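Long-range contacts in arylalkylamine N-Acetyltransferase like 5b (PDB 5YAG), which probably transfers acetyl or long-chain fatty acyl groups from coenzyme A thioesters to the amino groups of serotonin and dopamine: residues I7-A12 and Q145-F150; F160-G165 and T212-L217; D15-V20 and F51-V56; S37-K42 and L200-D205. All coordinates share one frame; numbering follows the deposited sequence.

The contacts spread across one GNAT-fold chain. Interaction 1 rests helix 143-157 on the edge strand 7-11, and interaction 2, about 17 Å away between centres, pairs strands 162-167 and 209-216 further along the same sheet. Interaction 3 joins helices 17-28 and 46-53, nests inside the loop closed by interaction 1, and touches it through the Arg10-Glu16 salt bridge. Along the chain, interaction 1 closes before interaction 2 opens. Interaction 4, about 30 Å from interaction 1 between centres and on the opposite side of the chain's centre, crosses all three, joining the loop after helix 33-37 to the one before strand 209-216.

Interaction 1 (I7-A12 and Q145-F150); sequences IVLRVA and QRLLQF
The guanidinium of Arg146 carries Leu9 CD1 over one face, while the carbonyl of Ile7 sits at its edge, near the plane. No hydrogen bond joins them: Ile7 O stays 3.7 Å from Arg146 NH2, and NH1 makes a weak hydrogen bond to His141 O. Ile7 CG2 comes within 3.8 Å of Arg146 NH1, a methyl against the guanidinium. The other flat group, the Phe150 ring, brings its CE2-CZ end obliquely up to the strand backbone, with Phe150 CE2 3.5 Å from Leu9 O and CZ close to Arg10 CA. Its first torsion, which sets CG anti to the backbone N (chi1 -170°), carries the ring to the strand, where CD2 can meet Leu9 CB and CE2 can near the Leu9 carbonyl.

Leu9 fills the space between the two, and it loses more surface here than any other residue. Leu9 CB rests 3.8 Å from Phe150 CD2. The two methyls part: CD1 goes to the guanidinium, while Leu9 CD2 packs onto the helix backbone, 3.4 Å from Arg146 O, and also meets Leu147 CD2 at 3.9 Å. No hydrogen bond crosses the contact.

The axes of segments 7-11 and 145-150 run at 29° and approach to 9.4 Å. Strand 7-11 is an edge strand of the sheet, bonded to strand 61-66, and Leu147 and Phe150 reach on to Val62 there. Arg10, its CB pointing away from the helix, forms salt bridges with Glu16 and Glu65. Helix 143-157 lies against the GNAT sheet through Leu9, Leu147 and Phe150.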
loop_
_atom_site.group_PDB
_atom_site.type_symbol
_atom_site.label_atom_id
_atom_site.label_comp_id
_atom_site.label_asym_id
_atom_site.label_seq_id
_atom_site.Cartn_x
_atom_site.Cartn_y
_atom_site.Cartn_z
ATOM N N ILE A 7 1.212 22.814 2.334
ATOM C CA ILE A 7 1.278 21.376 2.078
ATOM C C ILE A 7 2.006 21.114 0.771
ATOM O O ILE A 7 1.592 21.593 -0.276
ATOM C CB ILE A 7 -0.116 20.726 1.957
ATOM C CG1 ILE A 7 -1.007 21.065 3.164
ATOM C CG2 ILE A 7 0.031 19.220 1.779
ATOM C CD1 ILE A 7 -0.493 20.557 4.491
ATOM N N VAL A 8 3.073 20.326 0.839
ATOM C CA VAL A 8 3.864 19.983 -0.338
ATOM C C VAL A 8 3.812 18.473 -0.572
ATOM O O VAL A 8 4.007 17.706 0.362
ATOM C CB VAL A 8 5.337 20.380 -0.125
ATOM C CG1 VAL A 8 6.190 19.946 -1.300
ATOM C CG2 VAL A 8 5.445 21.881 0.108
ATOM N N LEU A 9 3.539 18.063 -1.806
ATOM C CA LEU A 9 3.675 16.654 -2.212
ATOM C C LEU A 9 4.885 16.465 -3.116
ATOM O O LEU A 9 5.076 17.221 -4.078
ATOM C CB LEU A 9 2.433 16.183 -2.958
ATOM C CG LEU A 9 1.320 15.726 -2.023
ATOM C CD1 LEU A 9 0.559 16.927 -1.481
ATOM C CD2 LEU A 9 0.412 14.764 -2.766
ATOM N N ARG A 10 5.703 15.467 -2.812
ATOM C CA ARG A 10 6.909 15.236 -3.582
ATOM C C ARG A 10 7.440 13.844 -3.332
ATOM O O ARG A 10 7.050 13.182 -2.369
ATOM C CB ARG A 10 7.989 16.265 -3.206
ATOM C CG ARG A 10 8.366 16.246 -1.727
ATOM C CD ARG A 10 9.380 17.310 -1.389
ATOM N NE ARG A 10 9.772 17.313 0.019
ATOM C CZ ARG A 10 10.647 16.484 0.564
ATOM N NH1 ARG A 10 11.225 15.543 -0.159
ATOM N NH2 ARG A 10 10.938 16.596 1.849
ATOM N N VAL A 11 8.346 13.414 -4.200
ATOM C CA VAL A 11 9.054 12.159 -4.002
ATOM C C VAL A 11 10.037 12.301 -2.842
ATOM O O VAL A 11 10.771 13.304 -2.734
ATOM C CB VAL A 11 9.801 11.745 -5.274
ATOM C CG1 VAL A 11 10.777 10.602 -4.999
ATOM C CG2 VAL A 11 8.801 11.351 -6.337
ATOM N N ALA A 12 10.048 11.298 -1.972
ATOM C CA ALA A 12 11.037 11.225 -0.892
ATOM C C ALA A 12 12.417 10.914 -1.432
ATOM O O ALA A 12 12.587 10.048 -2.295
ATOM C CB ALA A 12 10.633 10.177 0.140
ATOM N N GLN A 145 -6.491 11.716 -1.554
ATOM C CA GLN A 145 -6.724 11.929 -2.962
ATOM C C GLN A 145 -5.490 12.498 -3.646
ATOM O O GLN A 145 -5.153 12.098 -4.756
ATOM C CB GLN A 145 -7.899 12.890 -3.146
ATOM C CG GLN A 145 -8.190 13.215 -4.602
ATOM C CD GLN A 145 -9.548 13.868 -4.793
ATOM O OE1 GLN A 145 -10.353 13.937 -3.860
ATOM N NE2 GLN A 145 -9.811 14.339 -6.004
ATOM N N ARG A 146 -4.828 13.448 -2.993
ATOM C CA ARG A 146 -3.667 14.103 -3.608
ATOM C C ARG A 146 -2.481 13.159 -3.741
ATOM O O ARG A 146 -1.787 13.147 -4.763
ATOM C CB ARG A 146 -3.282 15.356 -2.827
ATOM C CG ARG A 146 -4.248 16.507 -3.086
ATOM C CD ARG A 146 -4.112 17.600 -2.056
ATOM N NE ARG A 146 -2.913 18.396 -2.284
ATOM C CZ ARG A 146 -2.477 19.341 -1.459
ATOM N NH1 ARG A 146 -3.133 19.611 -0.340
ATOM N NH2 ARG A 146 -1.379 20.017 -1.754
ATOM N N LEU A 147 -2.256 12.367 -2.703
ATOM C CA LEU A 147 -1.220 11.344 -2.743
ATOM C C LEU A 147 -1.483 10.330 -3.853
ATOM O O LEU A 147 -0.585 9.998 -4.606
ATOM C CB LEU A 147 -1.141 10.619 -1.400
ATOM C CG LEU A 147 -0.468 11.412 -0.282
ATOM C CD1 LEU A 147 -0.711 10.748 1.079
ATOM C CD2 LEU A 147 1.023 11.557 -0.561
ATOM N N LEU A 148 -2.710 9.821 -3.936
ATOM C CA LEU A 148 -3.034 8.834 -4.949
ATOM C C LEU A 148 -2.947 9.435 -6.336
ATOM O O LEU A 148 -2.396 8.823 -7.251
ATOM C CB LEU A 148 -4.430 8.255 -4.716
ATOM C CG LEU A 148 -4.894 7.177 -5.699
ATOM C CD1 LEU A 148 -3.835 6.107 -5.939
ATOM C CD2 LEU A 148 -6.178 6.536 -5.195
ATOM N N GLN A 149 -3.500 10.627 -6.505
ATOM C CA GLN A 149 -3.409 11.313 -7.797
ATOM C C GLN A 149 -1.955 11.534 -8.177
ATOM O O GLN A 149 -1.592 11.404 -9.338
ATOM C CB GLN A 149 -4.123 12.672 -7.768
ATOM C CG GLN A 149 -4.177 13.339 -9.145
ATOM C CD GLN A 149 -5.024 12.547 -10.130
ATOM O OE1 GLN A 149 -6.218 12.352 -9.912
ATOM N NE2 GLN A 149 -4.409 12.072 -11.205
ATOM N N PHE A 150 -1.113 11.850 -7.193
ATOM C CA PHE A 150 0.308 12.074 -7.472
ATOM C C PHE A 150 0.941 10.786 -8.019
ATOM O O PHE A 150 1.650 10.810 -9.026
ATOM C CB PHE A 150 1.028 12.589 -6.210
ATOM C CG PHE A 150 2.431 13.075 -6.453
ATOM C CD1 PHE A 150 3.432 12.195 -6.829
ATOM C CD2 PHE A 150 2.759 14.417 -6.292
ATOM C CE1 PHE A 150 4.725 12.642 -7.050
ATOM C CE2 PHE A 150 4.059 14.869 -6.496
ATOM C CZ PHE A 150 5.047 13.973 -6.882
#

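Interaction 2 (F160-G165 and T212-L217); sequences FKAISG and TCVKLL
Leu217, the C-terminal residue, lies across Phe160, Ala162 and Ile163 where two neighbouring strands of the GNAT sheet run antiparallel. Leu217 CB stands 3.7 Å from Phe160 O; Leu217 CG, set beside its own backbone N (chi1 -64°), is 4.1 Å from Ile163 CG2. Beyond it the methyls divide the work: Leu217 CD1 lies 3.8 Å from both Phe160 O and Ala162 C and 3.9 Å from Ile163 CB, while Leu217 CD2 meets Ile163 CG2. The two side chains cross at a slant.

Along the strands, Ile163 and Lys215 form a hydrogen-bonded pair through two N-H...O bonds, as do Gly165 and Cys213; Ala162-Leu216 and Ser164-Val214 are the non-hydrogen-bonded pairs between and beside them. Ala162, Ser164, Val214 and Leu216 share a face of the sheet, where Ala162 CB meets Val214 CG2 at 4.2 Å and helix 117-121 packs against Ser164, Val214 and Leu216. Ile163 and Lys215 lie on the reverse face, touching Met152 of helix 143-157, and the lysine's NZ bonds to Leu179 O. Cys213, on that same face, forms a disulfide with Cys183, tying strand 209-216 to the edge strand 182-188. Ser164 OG is hydrogen-bonded to His128 ND1.

At the chain end, Leu217 N reaches Lys161 O at 2.8 Å along a nearly straight N-H (177°), yet the donor stands 56° out of the carbonyl plane rather than on a lone pair.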
loop_
_atom_site.group_PDB
_atom_site.type_symbol
_atom_site.label_atom_id
_atom_site.label_comp_id
_atom_site.label_asym_id
_atom_site.label_seq_id
_atom_site.Cartn_x
_atom_site.Cartn_y
_atom_site.Cartn_z
ATOM N N PHE A 160 4.271 3.716 -17.112
ATOM C CA PHE A 160 3.386 2.606 -16.735
ATOM C C PHE A 160 2.013 2.805 -17.377
ATOM O O PHE A 160 1.567 3.935 -17.562
ATOM C CB PHE A 160 3.248 2.469 -15.217
ATOM C CG PHE A 160 4.500 2.010 -14.528
ATOM C CD1 PHE A 160 5.476 2.920 -14.166
ATOM C CD2 PHE A 160 4.688 0.673 -14.219
ATOM C CE1 PHE A 160 6.629 2.499 -13.533
ATOM C CE2 PHE A 160 5.836 0.246 -13.580
ATOM C CZ PHE A 160 6.808 1.163 -13.234
ATOM N N LYS A 161 1.345 1.704 -17.704
ATOM C CA LYS A 161 0.062 1.750 -18.418
ATOM C C LYS A 161 -1.128 1.392 -17.539
ATOM O O LYS A 161 -2.285 1.568 -17.937
ATOM C CB LYS A 161 0.096 0.806 -19.621
ATOM C CG LYS A 161 0.978 1.269 -20.767
ATOM C CD LYS A 161 0.527 2.631 -21.278
ATOM C CE LYS A 161 0.383 2.650 -22.790
ATOM N NZ LYS A 161 1.655 2.313 -23.486
ATOM N N ALA A 162 -0.860 0.888 -16.341
ATOM C CA ALA A 162 -1.919 0.682 -15.361
ATOM C C ALA A 162 -1.377 0.885 -13.951
ATOM O O ALA A 162 -0.196 0.619 -13.690
ATOM C CB ALA A 162 -2.522 -0.710 -15.497
ATOM N N ILE A 163 -2.243 1.374 -13.068
ATOM C CA ILE A 163 -1.942 1.469 -11.643
ATOM C C ILE A 163 -2.978 0.674 -10.849
ATOM O O ILE A 163 -4.170 0.693 -11.170
ATOM C CB ILE A 163 -1.846 2.939 -11.191
ATOM C CG1 ILE A 163 -1.459 3.051 -9.712
ATOM C CG2 ILE A 163 -3.159 3.691 -11.444
ATOM C CD1 ILE A 163 -1.217 4.482 -9.268
ATOM N N SER A 164 -2.521 -0.065 -9.840
ATOM C CA SER A 164 -3.420 -0.825 -8.985
ATOM C C SER A 164 -3.093 -0.620 -7.530
ATOM O O SER A 164 -2.120 0.029 -7.187
ATOM C CB SER A 164 -3.401 -2.326 -9.306
ATOM O OG SER A 164 -2.107 -2.858 -9.282
ATOM N N GLY A 165 -3.952 -1.158 -6.678
ATOM C CA GLY A 165 -3.717 -1.186 -5.257
ATOM C C GLY A 165 -4.651 -2.193 -4.615
ATOM O O GLY A 165 -5.659 -2.591 -5.211
ATOM N N THR A 212 -8.968 -5.089 -4.666
ATOM C CA THR A 212 -7.906 -4.692 -5.573
ATOM C C THR A 212 -8.574 -3.885 -6.667
ATOM O O THR A 212 -9.555 -4.331 -7.265
ATOM C CB THR A 212 -7.165 -5.915 -6.178
ATOM O OG1 THR A 212 -6.676 -6.753 -5.122
ATOM C CG2 THR A 212 -5.999 -5.474 -6.992
ATOM N N CYS A 213 -8.075 -2.681 -6.916
ATOM C CA CYS A 213 -8.711 -1.789 -7.881
ATOM C C CYS A 213 -7.650 -1.259 -8.797
ATOM O O CYS A 213 -6.495 -1.074 -8.396
ATOM C CB CYS A 213 -9.489 -0.634 -7.194
ATOM S SG CYS A 213 -10.508 -1.105 -5.771
ATOM N N VAL A 214 -8.039 -1.026 -10.044
ATOM C CA VAL A 214 -7.092 -0.739 -11.096
ATOM C C VAL A 214 -7.615 0.379 -11.989
ATOM O O VAL A 214 -8.820 0.512 -12.191
ATOM C CB VAL A 214 -6.833 -2.000 -11.945
ATOM C CG1 VAL A 214 -8.096 -2.429 -12.674
ATOM C CG2 VAL A 214 -5.715 -1.779 -12.936
ATOM N N LYS A 215 -6.690 1.160 -12.528
ATOM C CA LYS A 215 -6.997 2.173 -13.530
ATOM C C LYS A 215 -5.962 2.148 -14.643
ATOM O O LYS A 215 -4.749 2.123 -14.381
ATOM C CB LYS A 215 -6.997 3.547 -12.885
ATOM C CG LYS A 215 -7.416 4.659 -13.821
ATOM C CD LYS A 215 -7.437 5.977 -13.086
ATOM C CE LYS A 215 -7.997 7.081 -13.957
ATOM N NZ LYS A 215 -7.626 8.393 -13.376
ATOM N N LEU A 216 -6.436 2.160 -15.885
ATOM C CA LEU A 216 -5.551 2.338 -17.035
ATOM C C LEU A 216 -5.048 3.768 -17.096
ATOM O O LEU A 216 -5.802 4.697 -16.852
ATOM C CB LEU A 216 -6.272 1.992 -18.339
ATOM C CG LEU A 216 -6.264 0.509 -18.723
ATOM C CD1 LEU A 216 -6.532 -0.375 -17.521
ATOM C CD2 LEU A 216 -7.274 0.227 -19.831
ATOM N N LEU A 217 -3.771 3.924 -17.427
ATOM C CA LEU A 217 -3.115 5.226 -17.498
ATOM C C LEU A 217 -2.747 5.574 -18.935
ATOM O O LEU A 217 -2.594 4.687 -19.780
ATOM C CB LEU A 217 -1.835 5.206 -16.670
ATOM C CG LEU A 217 -2.006 4.996 -15.164
ATOM C CD1 LEU A 217 -0.680 4.624 -14.522
ATOM C CD2 LEU A 217 -2.597 6.240 -14.517
ATOM O OXT LEU A 217 -2.564 6.746 -19.273
#

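Interaction 3 (D15-V20 and F51-V56); sequences DELEQV and FSLSFV
Leu17 and Leu53 meet methyl to methyl, CD1 of one 3.9 Å from CD1 of the other, with the two side chains crossing at about a right angle. These two residues and Val56 lose the most surface in the contact. Leu17 reaches across because its CG stands anti to the backbone N (chi1 -167°), which carries both methyls over to the second segment. While CD1 keeps to the tip of Leu53, Leu17 CD2 settles between the base of that leucine and Val56, 4.2 Å from Val56 CB. A backbone bond from Val56 N to Leu53 O keeps the chain turning, which brings Val56 round to the same side as Leu53.

One turn on, Val20 closes the patch from its own side. Val20 CG1 lies 3.8 Å from Leu53 CD2, so the two methyls of Leu53 are shared out, CD1 to Leu17 and CD2 to Val20. The other branch, Val20 CG2, meets Val56 CG2 at 4.0 Å, and the valines slide past each other in opposite directions. The interface is wholly apolar and no hydrogen bond crosses it.

Around the patch, Leu53 also leans on Arg21 and Leu24 further along helix 17-28, and Val20 touches Ala12 just after strand 7-11. Val56 packs on Val61 of strand 61-66, so the contact places the start of helix 17-28 and segment 51-56 next to strands 7-11 and 61-66.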
loop_
_atom_site.group_PDB
_atom_site.type_symbol
_atom_site.label_atom_id
_atom_site.label_comp_id
_atom_site.label_asym_id
_atom_site.label_seq_id
_atom_site.Cartn_x
_atom_site.Cartn_y
_atom_site.Cartn_z
ATOM N N ASP A 15 18.132 10.101 1.180
ATOM C CA ASP A 15 18.586 10.636 2.476
ATOM C C ASP A 15 17.468 10.868 3.492
ATOM O O ASP A 15 17.731 11.108 4.669
ATOM C CB ASP A 15 19.372 11.943 2.272
ATOM C CG ASP A 15 18.502 13.094 1.773
ATOM O OD1 ASP A 15 17.822 13.723 2.603
ATOM O OD2 ASP A 15 18.523 13.392 0.554
ATOM N N GLU A 16 16.215 10.803 3.051
ATOM C CA GLU A 16 15.093 10.951 3.965
ATOM C C GLU A 16 14.531 9.597 4.444
ATOM O O GLU A 16 13.457 9.547 5.048
ATOM C CB GLU A 16 13.982 11.772 3.296
ATOM C CG GLU A 16 14.416 13.181 2.921
ATOM C CD GLU A 16 13.310 13.978 2.266
ATOM O OE1 GLU A 16 12.967 13.683 1.097
ATOM O OE2 GLU A 16 12.795 14.916 2.913
ATOM N N LEU A 17 15.263 8.523 4.159
ATOM C CA LEU A 17 14.919 7.157 4.595
ATOM C C LEU A 17 14.312 7.143 6.001
ATOM O O LEU A 17 13.242 6.576 6.222
ATOM C CB LEU A 17 16.185 6.284 4.554
ATOM C CG LEU A 17 16.156 4.748 4.660
ATOM C CD1 LEU A 17 15.519 4.290 5.960
ATOM C CD2 LEU A 17 15.485 4.090 3.461
ATOM N N GLU A 18 14.980 7.788 6.952
ATOM C CA GLU A 18 14.574 7.686 8.349
ATOM C C GLU A 18 13.285 8.409 8.645
ATOM O O GLU A 18 12.536 7.983 9.521
ATOM C CB GLU A 18 15.679 8.182 9.290
ATOM C CG GLU A 18 16.879 7.246 9.351
ATOM C CD GLU A 18 16.509 5.811 9.714
ATOM O OE1 GLU A 18 15.592 5.594 10.546
ATOM O OE2 GLU A 18 17.151 4.892 9.160
ATOM N N GLN A 19 12.995 9.482 7.912
ATOM C CA GLN A 19 11.741 10.197 8.137
ATOM C C GLN A 19 10.588 9.442 7.489
ATOM O O GLN A 19 9.442 9.526 7.957
ATOM C CB GLN A 19 11.808 11.628 7.607
ATOM C CG GLN A 19 12.671 12.549 8.465
ATOM C CD GLN A 19 14.148 12.474 8.117
ATOM O OE1 GLN A 19 14.543 12.678 6.964
ATOM N NE2 GLN A 19 14.977 12.200 9.120
ATOM N N VAL A 20 10.894 8.709 6.419
ATOM C CA VAL A 20 9.900 7.805 5.828
ATOM C C VAL A 20 9.594 6.707 6.860
ATOM O O VAL A 20 8.444 6.424 7.140
ATOM C CB VAL A 20 10.372 7.163 4.510
ATOM C CG1 VAL A 20 9.309 6.200 4.002
ATOM C CG2 VAL A 20 10.662 8.220 3.442
ATOM N N PHE A 51 10.838 -4.104 3.647
ATOM C CA PHE A 51 10.163 -4.122 2.343
ATOM C C PHE A 51 9.645 -2.723 1.968
ATOM O O PHE A 51 9.931 -2.202 0.892
ATOM C CB PHE A 51 9.002 -5.106 2.363
ATOM C CG PHE A 51 8.166 -5.071 1.118
ATOM C CD1 PHE A 51 8.637 -5.644 -0.058
ATOM C CD2 PHE A 51 6.928 -4.468 1.114
ATOM C CE1 PHE A 51 7.870 -5.621 -1.210
ATOM C CE2 PHE A 51 6.159 -4.432 -0.039
ATOM C CZ PHE A 51 6.628 -5.009 -1.195
ATOM N N SER A 52 8.888 -2.120 2.872
ATOM C CA SER A 52 8.340 -0.791 2.629
ATOM C C SER A 52 9.433 0.221 2.262
ATOM O O SER A 52 9.278 1.019 1.333
ATOM C CB SER A 52 7.569 -0.321 3.848
ATOM O OG SER A 52 6.432 -1.140 4.048
ATOM N N LEU A 53 10.554 0.163 2.969
ATOM C CA LEU A 53 11.608 1.151 2.789
ATOM C C LEU A 53 12.445 0.907 1.551
ATOM O O LEU A 53 13.108 1.825 1.069
ATOM C CB LEU A 53 12.492 1.235 4.042
ATOM C CG LEU A 53 11.773 1.728 5.309
ATOM C CD1 LEU A 53 12.687 1.615 6.520
ATOM C CD2 LEU A 53 11.269 3.157 5.134
ATOM N N SER A 54 12.413 -0.311 1.006
ATOM C CA SER A 54 13.203 -0.610 -0.178
ATOM C C SER A 54 12.831 0.275 -1.366
ATOM O O SER A 54 13.597 0.364 -2.334
ATOM C CB SER A 54 13.076 -2.092 -0.571
ATOM O OG SER A 54 11.748 -2.415 -0.949
ATOM N N PHE A 55 11.674 0.942 -1.300
ATOM C CA PHE A 55 11.196 1.700 -2.455
ATOM C C PHE A 55 11.716 3.130 -2.464
ATOM O O PHE A 55 11.664 3.806 -3.480
ATOM C CB PHE A 55 9.672 1.658 -2.535
ATOM C CG PHE A 55 9.143 0.287 -2.785
ATOM C CD1 PHE A 55 9.059 -0.206 -4.072
ATOM C CD2 PHE A 55 8.793 -0.531 -1.734
ATOM C CE1 PHE A 55 8.604 -1.485 -4.307
ATOM C CE2 PHE A 55 8.329 -1.810 -1.960
ATOM C CZ PHE A 55 8.244 -2.292 -3.250
ATOM N N VAL A 56 12.249 3.571 -1.334
ATOM C CA VAL A 56 12.730 4.932 -1.246
ATOM C C VAL A 56 13.817 5.142 -2.300
ATOM O O VAL A 56 13.741 6.093 -3.067
ATOM C CB VAL A 56 13.211 5.301 0.171
ATOM C CG1 VAL A 56 13.803 6.711 0.196
ATOM C CG2 VAL A 56 12.065 5.205 1.161
#

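Interaction 4 (S37-K42 and L200-D205); sequences SYVHGK and LFEPLD
Segments 37-42 and 200-205 run roughly antiparallel, joined by a single backbone bridge at Tyr38 and Phe201 and two N-H...O bonds: Glu202 N to Ser37 O at 2.8 Å, and Val39 N to Leu200 O at 3.0 Å. Each donor is tilted some 30° or more from its carbonyl plane.

Tyr38 and Phe201 cross obliquely, their planes 56° apart, with Phe201 CE1 at the edge of the tyrosine ring, 3.6 Å from Tyr38 CD1. Leu200 lies alongside the tyrosine and points the same way, with Leu200 O 3.4 Å from Tyr38 CD1. Across the bridge, both methyls of Val39 sit against Leu200 O, and Val39 CG1, beside the backbone N (chi1 -62°), also meets Glu202 CG at 3.7 Å. Ser37 packs its CB and OG against Pro203, with Ser37 OG 3.4 Å from Pro203 CA; that hydroxyl is bonded to Gly33 O.

Helix 99-115 lies against both loops: Tyr38 OH bonds to Asp103, and Phe201 packs on Ile104 and Leu107. The contact joins the loop after helix 33-37 to the connection between strands 182-188 and 209-216.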
loop_
_atom_site.group_PDB
_atom_site.type_symbol
_atom_site.label_atom_id
_atom_site.label_comp_id
_atom_site.label_asym_id
_atom_site.label_seq_id
_atom_site.Cartn_x
_atom_site.Cartn_y
_atom_site.Cartn_z
ATOM N N SER A 37 -5.026 -6.865 11.966
ATOM C CA SER A 37 -5.965 -7.985 12.060
ATOM C C SER A 37 -5.293 -9.321 12.367
ATOM O O SER A 37 -5.982 -10.303 12.673
ATOM C CB SER A 37 -6.738 -8.145 10.749
ATOM O OG SER A 37 -7.509 -6.994 10.456
ATOM N N TYR A 38 -3.967 -9.371 12.241
ATOM C CA TYR A 38 -3.197 -10.607 12.403
ATOM C C TYR A 38 -3.387 -11.187 13.799
ATOM O O TYR A 38 -3.229 -10.480 14.787
ATOM C CB TYR A 38 -1.707 -10.335 12.209
ATOM C CG TYR A 38 -0.836 -11.572 12.075
ATOM C CD1 TYR A 38 -1.008 -12.456 11.016
ATOM C CD2 TYR A 38 0.168 -11.846 12.995
ATOM C CE1 TYR A 38 -0.198 -13.585 10.883
ATOM C CE2 TYR A 38 0.976 -12.967 12.872
ATOM C CZ TYR A 38 0.794 -13.827 11.819
ATOM O OH TYR A 38 1.604 -14.930 11.697
ATOM N N VAL A 39 -3.655 -12.486 13.861
ATOM C CA VAL A 39 -4.036 -13.141 15.113
ATOM C C VAL A 39 -2.894 -13.429 16.092
ATOM O O VAL A 39 -3.162 -13.713 17.247
ATOM C CB VAL A 39 -4.831 -14.439 14.856
ATOM C CG1 VAL A 39 -6.130 -14.131 14.113
ATOM C CG2 VAL A 39 -3.999 -15.466 14.105
ATOM N N HIS A 40 -1.636 -13.346 15.659
ATOM C CA HIS A 40 -0.502 -13.526 16.580
ATOM C C HIS A 40 0.341 -12.262 16.739
ATOM O O HIS A 40 1.573 -12.321 16.627
ATOM C CB HIS A 40 0.418 -14.653 16.108
ATOM C CG HIS A 40 -0.269 -15.964 15.916
ATOM N ND1 HIS A 40 -0.297 -16.618 14.703
ATOM C CD2 HIS A 40 -0.954 -16.747 16.782
ATOM C CE1 HIS A 40 -0.973 -17.745 14.828
ATOM N NE2 HIS A 40 -1.384 -17.844 16.080
ATOM N N GLY A 41 -0.295 -11.123 16.997
ATOM C CA GLY A 41 0.440 -9.875 17.180
ATOM C C GLY A 41 0.069 -8.825 16.146
ATOM O O GLY A 41 0.077 -9.101 14.944
ATOM N N LYS A 42 -0.239 -7.614 16.617
ATOM C CA LYS A 42 -0.768 -6.544 15.759
ATOM C C LYS A 42 0.305 -5.588 15.238
ATOM O O LYS A 42 0.124 -4.932 14.216
ATOM C CB LYS A 42 -1.838 -5.758 16.513
ATOM C CG LYS A 42 -3.060 -6.597 16.834
ATOM C CD LYS A 42 -4.125 -5.797 17.561
ATOM C CE LYS A 42 -5.068 -6.708 18.332
ATOM N NZ LYS A 42 -6.032 -5.921 19.150
ATOM N N LEU A 200 -5.658 -16.676 9.704
ATOM C CA LEU A 200 -4.612 -15.880 10.329
ATOM C C LEU A 200 -4.984 -14.423 10.556
ATOM O O LEU A 200 -4.219 -13.692 11.192
ATOM C CB LEU A 200 -3.336 -15.952 9.494
ATOM C CG LEU A 200 -2.706 -17.343 9.417
ATOM C CD1 LEU A 200 -1.615 -17.376 8.353
ATOM C CD2 LEU A 200 -2.173 -17.765 10.774
ATOM N N PHE A 201 -6.133 -14.000 10.026
ATOM C CA PHE A 201 -6.576 -12.611 10.168
ATOM C C PHE A 201 -8.005 -12.537 10.674
ATOM O O PHE A 201 -8.891 -13.219 10.155
ATOM C CB PHE A 201 -6.439 -11.884 8.833
ATOM C CG PHE A 201 -5.039 -11.912 8.307
ATOM C CD1 PHE A 201 -4.122 -10.953 8.699
ATOM C CD2 PHE A 201 -4.623 -12.929 7.467
ATOM C CE1 PHE A 201 -2.821 -10.987 8.233
ATOM C CE2 PHE A 201 -3.324 -12.976 6.999
ATOM C CZ PHE A 201 -2.417 -12.005 7.388
ATOM N N GLU A 202 -8.204 -11.693 11.681
ATOM C CA GLU A 202 -9.490 -11.527 12.348
ATOM C C GLU A 202 -9.826 -10.044 12.405
ATOM O O GLU A 202 -9.489 -9.360 13.367
ATOM C CB GLU A 202 -9.419 -12.093 13.767
ATOM C CG GLU A 202 -9.795 -13.560 13.864
ATOM C CD GLU A 202 -9.686 -14.117 15.278
ATOM O OE1 GLU A 202 -9.757 -13.328 16.242
ATOM O OE2 GLU A 202 -9.531 -15.349 15.422
ATOM N N PRO A 203 -10.458 -9.530 11.357
ATOM C CA PRO A 203 -10.617 -8.089 11.241
ATOM C C PRO A 203 -11.843 -7.535 11.939
ATOM O O PRO A 203 -12.823 -8.247 12.120
ATOM C CB PRO A 203 -10.786 -7.898 9.740
ATOM C CG PRO A 203 -11.531 -9.120 9.319
ATOM C CD PRO A 203 -10.988 -10.233 10.179
ATOM N N LEU A 204 -11.773 -6.259 12.306
ATOM C CA LEU A 204 -12.962 -5.457 12.572
ATOM C C LEU A 204 -13.742 -5.369 11.262
ATOM O O LEU A 204 -13.197 -5.654 10.197
ATOM C CB LEU A 204 -12.565 -4.051 13.017
ATOM C CG LEU A 204 -11.618 -3.917 14.218
ATOM C CD1 LEU A 204 -10.956 -2.544 14.215
ATOM C CD2 LEU A 204 -12.360 -4.164 15.524
ATOM N N ASP A 205 -15.003 -4.964 11.318
ATOM C CA ASP A 205 -15.821 -4.939 10.104
ATOM C C ASP A 205 -15.414 -3.814 9.146
ATOM O O ASP A 205 -15.800 -3.828 7.981
ATOM C CB ASP A 205 -17.312 -4.835 10.443
ATOM C CG ASP A 205 -18.209 -5.287 9.292
ATOM O OD1 ASP A 205 -17.717 -5.984 8.375
ATOM O OD2 ASP A 205 -19.412 -4.949 9.308
#